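Local coordinates for protein CG4930 (Drosophila melanogaster, PDB 3ISM) that binds the nuclease EndoG and inhibits it, at residues W257-D262 / A267-K272; E220-L225 / A274-E279. The protein carries 1 engineered substitution. All blocks are in the same frame, centred on the assembly; numbering follows the deposited sequence. Where two conformers were deposited one is given.

Contact 1 of 2, residues W257-D262 / A267-K272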
loop_
_atom_site.group_PDB
_atom_site.type_symbol
_atom_site.label_atom_id
_atom_site.label_comp_id
_atom_site.label_asym_id
_atom_site.label_seq_id
_atom_site.Cartn_x
_atom_site.Cartn_y
_atom_site.Cartn_z
ATOM N N TRP C 257 19.412 31.275 33.737
ATOM C CA TRP C 257 19.105 32.301 34.727
ATOM C C TRP C 257 20.258 32.519 35.720
ATOM O O TRP C 257 20.432 33.623 36.228
ATOM C CB TRP C 257 17.808 31.960 35.472
ATOM C CG TRP C 257 17.085 33.163 36.020
ATOM C CD1 TRP C 257 17.359 33.829 37.183
ATOM C CD2 TRP C 257 15.962 33.834 35.431
ATOM N NE1 TRP C 257 16.483 34.873 37.351
ATOM C CE2 TRP C 257 15.613 34.900 36.292
ATOM C CE3 TRP C 257 15.218 33.643 34.258
ATOM C CZ2 TRP C 257 14.552 35.769 36.020
ATOM C CZ3 TRP C 257 14.162 34.505 33.989
ATOM C CH2 TRP C 257 13.842 35.558 34.867
ATOM N N LYS C 258 21.035 31.471 35.992
ATOM C CA LYS C 258 22.236 31.594 36.827
ATOM C C LYS C 258 23.363 32.302 36.075
ATOM O O LYS C 258 23.912 33.291 36.563
ATOM C CB LYS C 258 22.716 30.224 37.328
ATOM C CG LYS C 258 22.485 29.960 38.813
ATOM C CD LYS C 258 21.192 29.207 39.081
ATOM C CE LYS C 258 21.046 28.888 40.567
ATOM N NZ LYS C 258 19.969 27.891 40.810
ATOM N N LEU C 259 23.682 31.792 34.883
ATOM C CA LEU C 259 24.741 32.334 34.022
ATOM C C LEU C 259 24.630 33.844 33.807
ATOM O O LEU C 259 25.638 34.556 33.760
ATOM C CB LEU C 259 24.721 31.631 32.658
ATOM C CG LEU C 259 25.338 30.232 32.544
ATOM C CD1 LEU C 259 24.645 29.419 31.441
ATOM C CD2 LEU C 259 26.844 30.310 32.307
ATOM N N LEU C 260 23.391 34.313 33.688
ATOM C CA LEU C 260 23.100 35.701 33.374
ATOM C C LEU C 260 22.859 36.582 34.604
ATOM O O LEU C 260 23.111 37.787 34.560
ATOM C CB LEU C 260 21.880 35.770 32.449
ATOM C CG LEU C 260 21.980 35.237 31.018
ATOM C CD1 LEU C 260 20.611 35.286 30.385
ATOM C CD2 LEU C 260 22.984 36.019 30.180
ATOM N N PHE C 261 22.365 35.993 35.692
ATOM C CA PHE C 261 21.889 36.789 36.827
ATOM C C PHE C 261 22.463 36.446 38.212
ATOM O O PHE C 261 21.913 36.881 39.229
ATOM C CB PHE C 261 20.352 36.802 36.869
ATOM C CG PHE C 261 19.712 37.166 35.560
ATOM C CD1 PHE C 261 19.870 38.439 35.022
ATOM C CD2 PHE C 261 18.954 36.235 34.860
ATOM C CE1 PHE C 261 19.285 38.779 33.810
ATOM C CE2 PHE C 261 18.361 36.564 33.645
ATOM C CZ PHE C 261 18.529 37.839 33.117
ATOM N N ASP C 262 23.561 35.690 38.258
ATOM C CA ASP C 262 24.281 35.467 39.521
ATOM C C ASP C 262 24.998 36.750 39.946
ATOM O O ASP C 262 25.227 36.985 41.133
ATOM C CB ASP C 262 25.284 34.312 39.406
ATOM C CG ASP C 262 24.631 32.940 39.557
ATOM O OD1 ASP C 262 23.608 32.829 40.269
ATOM O OD2 ASP C 262 25.149 31.967 38.964
ATOM N N ALA C 267 31.498 37.964 29.257
ATOM C CA ALA C 267 31.311 37.702 27.829
ATOM C C ALA C 267 31.265 36.201 27.552
ATOM O O ALA C 267 30.509 35.737 26.694
ATOM C CB ALA C 267 32.415 38.364 27.016
ATOM N N GLU C 268 32.072 35.456 28.303
ATOM C CA GLU C 268 32.091 34.002 28.252
ATOM C C GLU C 268 30.745 33.404 28.667
ATOM O O GLU C 268 30.228 32.507 27.998
ATOM C CB GLU C 268 33.206 33.469 29.152
ATOM C CG GLU C 268 33.382 31.963 29.104
ATOM C CD GLU C 268 34.100 31.420 30.321
ATOM O OE1 GLU C 268 34.534 30.252 30.277
ATOM O OE2 GLU C 268 34.231 32.159 31.322
ATOM N N ASP C 269 30.180 33.911 29.761
ATOM C CA ASP C 269 28.921 33.383 30.298
ATOM C C ASP C 269 27.682 33.839 29.519
ATOM O O ASP C 269 26.639 33.180 29.565
ATOM C CB ASP C 269 28.785 33.713 31.787
ATOM C CG ASP C 269 29.704 32.872 32.657
ATOM O OD1 ASP C 269 30.897 32.723 32.312
ATOM O OD2 ASP C 269 29.230 32.358 33.693
ATOM N N GLN C 270 27.804 34.967 28.816
ATOM C CA GLN C 270 26.770 35.426 27.882
ATOM C C GLN C 270 26.754 34.552 26.623
ATOM O O GLN C 270 25.696 34.329 26.029
ATOM C CB GLN C 270 26.969 36.903 27.510
ATOM C CG GLN C 270 26.495 37.899 28.577
ATOM C CD GLN C 270 26.609 39.366 28.122
ATOM O OE1 GLN C 270 26.476 39.692 26.929
ATOM N NE2 GLN C 270 26.848 40.254 29.084
ATOM N N ASN C 271 27.933 34.069 26.226
ATOM C CA ASN C 271 28.064 33.114 25.124
ATOM C C ASN C 271 27.505 31.734 25.469
ATOM O O ASN C 271 26.860 31.101 24.635
ATOM C CB ASN C 271 29.525 32.987 24.682
ATOM C CG ASN C 271 30.002 34.186 23.889
ATOM O OD1 ASN C 271 29.215 34.851 23.215
ATOM N ND2 ASN C 271 31.301 34.465 23.959
ATOM N N LYS C 272 27.750 31.287 26.703
ATOM C CA LYS C 272 27.280 29.986 27.193
ATOM C C LYS C 272 25.773 29.949 27.418
ATOM O O LYS C 272 25.150 28.887 27.320
ATOM C CB LYS C 272 27.999 29.601 28.491
ATOM C CG LYS C 272 29.456 29.192 28.308
ATOM C CD LYS C 272 30.133 28.932 29.645
ATOM C CE LYS C 272 31.617 28.654 29.465
ATOM N NZ LYS C 272 32.347 28.624 30.764
#
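Leu259 pushes its CD2 methyl against the carboxylate of Asp269, and this is where the contact is tight. CD2 lies 3.4 Å from Asp269 OD2, the two side chains crossing at about a right angle. With CG beside the backbone N (chi1 -78°), Leu259 sends that same methyl on to the aliphatic root of Lys272, 4.0 Å from its CB. The CB of Asp269 in turn lies 3.8 Å from Leu259 O. No hydrogen bond passes between the segments, so the grip is van der Waals contact, a methyl group wedged between an acid and the foot of a lysine. Asp269 sits in the opening turn of its helix, and that N-terminal end would tend to favour its negative charge.

The looser parts lie on both flanks. Beyond CG the Lys272 chain is extended and leads away from the leucine, and NZ forms a salt bridge with Glu268 OE1, one turn back in the same helix, at 2.8 Å, approaching from well above the carboxylate plane. On the inner flank, Leu260 CD2 only grazes Gln270 CG at 4.3 Å.

This is the turn end of an antiparallel helical hairpin: the two short axes run at 152° and come within 8.9 Å of each other, joined by a short turn that includes Ser266, whose OG hydrogen-bonds to Asp269 N. Leu260 also packs on Leu299 of helix 290-305, and both Leu260 and Gln270 touch Phe311 of helix 309-317, so the inner flank of the hairpin end rests on those two helices.

Contact 2 of 2, residues E220-L225 / A274-E279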
loop_
_atom_site.group_PDB
_atom_site.type_symbol
_atom_site.label_atom_id
_atom_site.label_comp_id
_atom_site.label_asym_id
_atom_site.label_seq_id
_atom_site.Cartn_x
_atom_site.Cartn_y
_atom_site.Cartn_z
ATOM N N GLU C 220 26.592 21.002 26.099
ATOM C CA GLU C 220 26.799 19.579 25.841
ATOM C C GLU C 220 26.500 18.734 27.075
ATOM O O GLU C 220 26.345 17.518 26.983
ATOM C CB GLU C 220 28.209 19.317 25.310
ATOM C CG GLU C 220 28.405 19.794 23.881
ATOM C CD GLU C 220 29.851 19.753 23.437
ATOM O OE1 GLU C 220 30.448 18.655 23.441
ATOM O OE2 GLU C 220 30.386 20.821 23.072
ATOM N N GLU C 221 26.422 19.399 28.225
ATOM C CA GLU C 221 25.930 18.800 29.459
ATOM C C GLU C 221 24.424 18.564 29.325
ATOM O O GLU C 221 23.901 17.545 29.780
ATOM C CB GLU C 221 26.229 19.731 30.638
ATOM C CG GLU C 221 25.952 19.148 32.021
ATOM C CD GLU C 221 26.454 20.048 33.142
ATOM O OE1 GLU C 221 25.636 20.448 34.000
ATOM O OE2 GLU C 221 27.665 20.364 33.157
ATOM N N TYR C 222 23.746 19.520 28.692
ATOM C CA TYR C 222 22.328 19.415 28.351
ATOM C C TYR C 222 22.122 18.351 27.279
ATOM O O TYR C 222 21.182 17.558 27.355
ATOM C CB TYR C 222 21.803 20.782 27.870
ATOM C CG TYR C 222 20.463 20.773 27.148
ATOM C CD1 TYR C 222 19.277 21.055 27.829
ATOM C CD2 TYR C 222 20.384 20.518 25.778
ATOM C CE1 TYR C 222 18.048 21.059 27.166
ATOM C CE2 TYR C 222 19.162 20.512 25.113
ATOM C CZ TYR C 222 18.002 20.785 25.808
ATOM O OH TYR C 222 16.798 20.784 25.142
ATOM N N ARG C 223 23.010 18.357 26.283
ATOM C CA ARG C 223 22.942 17.437 25.152
ATOM C C ARG C 223 23.084 15.982 25.575
ATOM O O ARG C 223 22.252 15.148 25.217
ATOM C CB ARG C 223 24.020 17.766 24.117
ATOM C CG ARG C 223 23.681 18.913 23.189
ATOM C CD ARG C 223 24.411 18.754 21.866
ATOM N NE ARG C 223 24.186 19.887 20.975
ATOM C CZ ARG C 223 25.102 20.806 20.689
ATOM N NH1 ARG C 223 26.315 20.729 21.221
ATOM N NH2 ARG C 223 24.804 21.802 19.866
ATOM N N THR C 224 24.137 15.691 26.337
ATOM C CA THR C 224 24.427 14.329 26.786
ATOM C C THR C 224 23.289 13.788 27.652
ATOM O O THR C 224 22.911 12.622 27.526
ATOM C CB THR C 224 25.772 14.250 27.547
ATOM O OG1 THR C 224 26.764 15.008 26.843
ATOM C CG2 THR C 224 26.249 12.804 27.670
ATOM N N LEU C 225 22.735 14.651 28.504
ATOM C CA LEU C 225 21.588 14.297 29.342
ATOM C C LEU C 225 20.346 14.000 28.500
ATOM O O LEU C 225 19.552 13.118 28.837
ATOM C CB LEU C 225 21.292 15.416 30.346
ATOM C CG LEU C 225 20.381 15.089 31.534
ATOM C CD1 LEU C 225 21.055 14.117 32.497
ATOM C CD2 LEU C 225 19.978 16.360 32.263
ATOM N N ALA C 274 23.577 31.946 25.614
ATOM C CA ALA C 274 23.068 31.978 24.243
ATOM C C ALA C 274 23.229 30.628 23.532
ATOM O O ALA C 274 22.398 30.253 22.698
ATOM C CB ALA C 274 23.764 33.067 23.458
ATOM N N GLU C 275 24.309 29.923 23.875
ATOM C CA GLU C 275 24.630 28.600 23.350
ATOM C C GLU C 275 23.501 27.628 23.685
ATOM O O GLU C 275 22.935 26.985 22.794
ATOM C CB GLU C 275 25.926 28.106 23.995
ATOM C CG GLU C 275 26.983 27.581 23.043
ATOM C CD GLU C 275 28.340 27.446 23.714
ATOM O OE1 GLU C 275 28.706 28.346 24.501
ATOM O OE2 GLU C 275 29.043 26.445 23.457
ATOM N N LEU C 276 23.175 27.546 24.977
ATOM C CA LEU C 276 22.139 26.641 25.475
ATOM C C LEU C 276 20.730 27.050 25.031
ATOM O O LEU C 276 19.931 26.198 24.634
ATOM C CB LEU C 276 22.214 26.523 27.005
ATOM C CG LEU C 276 21.141 25.692 27.721
ATOM C CD1 LEU C 276 21.053 24.282 27.159
ATOM C CD2 LEU C 276 21.403 25.637 29.205
ATOM N N LEU C 277 20.446 28.349 25.086
ATOM C CA LEU C 277 19.123 28.880 24.768
ATOM C C LEU C 277 18.697 28.597 23.333
ATOM O O LEU C 277 17.507 28.423 23.065
ATOM C CB LEU C 277 19.071 30.387 25.044
ATOM C CG LEU C 277 17.720 31.120 25.027
ATOM C CD1 LEU C 277 16.678 30.456 25.933
ATOM C CD2 LEU C 277 17.912 32.590 25.404
ATOM N N GLN C 278 19.665 28.545 22.420
ATOM C CA GLN C 278 19.382 28.226 21.022
ATOM C C GLN C 278 19.013 26.749 20.842
ATOM O O GLN C 278 18.090 26.423 20.086
ATOM C CB GLN C 278 20.554 28.614 20.115
ATOM C CG GLN C 278 20.199 28.624 18.624
ATOM C CD GLN C 278 21.326 29.118 17.737
ATOM O OE1 GLN C 278 22.505 29.003 18.078
ATOM N NE2 GLN C 278 20.966 29.665 16.578
ATOM N N GLU C 279 19.722 25.870 21.551
ATOM C CA GLU C 279 19.422 24.451 21.450
ATOM C C GLU C 279 18.197 24.036 22.265
ATOM O O GLU C 279 17.410 23.194 21.816
ATOM C CB GLU C 279 20.652 23.586 21.742
ATOM C CG GLU C 279 21.763 23.714 20.682
ATOM C CD GLU C 279 21.243 23.985 19.271
ATOM O OE1 GLU C 279 20.379 23.220 18.777
ATOM O OE2 GLU C 279 21.713 24.964 18.651
#
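Tyr222 lays one face of its ring under the CD1 methyl of Leu276, a CH-pi contact with the methyl 4.0 Å from the ring centroid and 30° off the normal. The methyl sits toward the root of the ring, with Leu276 CD1 3.6 Å from Tyr222 CG, and the two side chains cross at roughly a right angle. CG of the tyrosine is anti to the backbone N (chi1 165°), which carries the ring across the wide gap between helices whose short axes stay 10.4 Å apart and diverge by 33°. The phenol oxygen reaches past Leu276 and hydrogen-bonds to Asp283, further along helix 267-287.

Behind the pair lies helix 238-261: Tyr222 rests on Ile248 and Ala252, Leu276 on Ile255 and Ile256. Three helices thus share one apolar seam, in a helical region that probably resembles the protein's Ku C-terminal-domain-like part. With an alanine in place of Tyr222, the Leu276 methyl is likely to lose the ring face it lies over, and Asp283 its hydroxyl partner.

Glu279 supplies the outer part of the contact. The chain bends about its CB-CG bond, and CG lies 3.7 Å from Arg223 NH2, oblique to the guanidinium. The opposite charges are near each other but beyond a salt bridge, Arg223 NH2 to Glu279 OE2 being 4.6 Å; as Glu279 was modelled in two conformers, both separations are doubtful. Glu279 also touches Leu219, just ahead of helix 220-229.

How the contacts relate
After the N-terminal helices and a long unmodelled stretch, 175-218, the chain lays down helix 220-229, one half of contact 2, then passes an unmodelled gap at 231-233 into helix 238-261. At the far end of that helix it turns back after a short link and starts along helix 267-287; contact 1 closes this turn. Just past its second segment, the same helix comes alongside helix 220-229, and contact 2 closes a loop of 48 residues. Contact 1 is nested within that loop, and nothing crosses. The centres lie about 13 Å apart, with helix 267-287 common to both: contact 1 ties its start to helix 238-261, contact 2 its middle to helix 220-229.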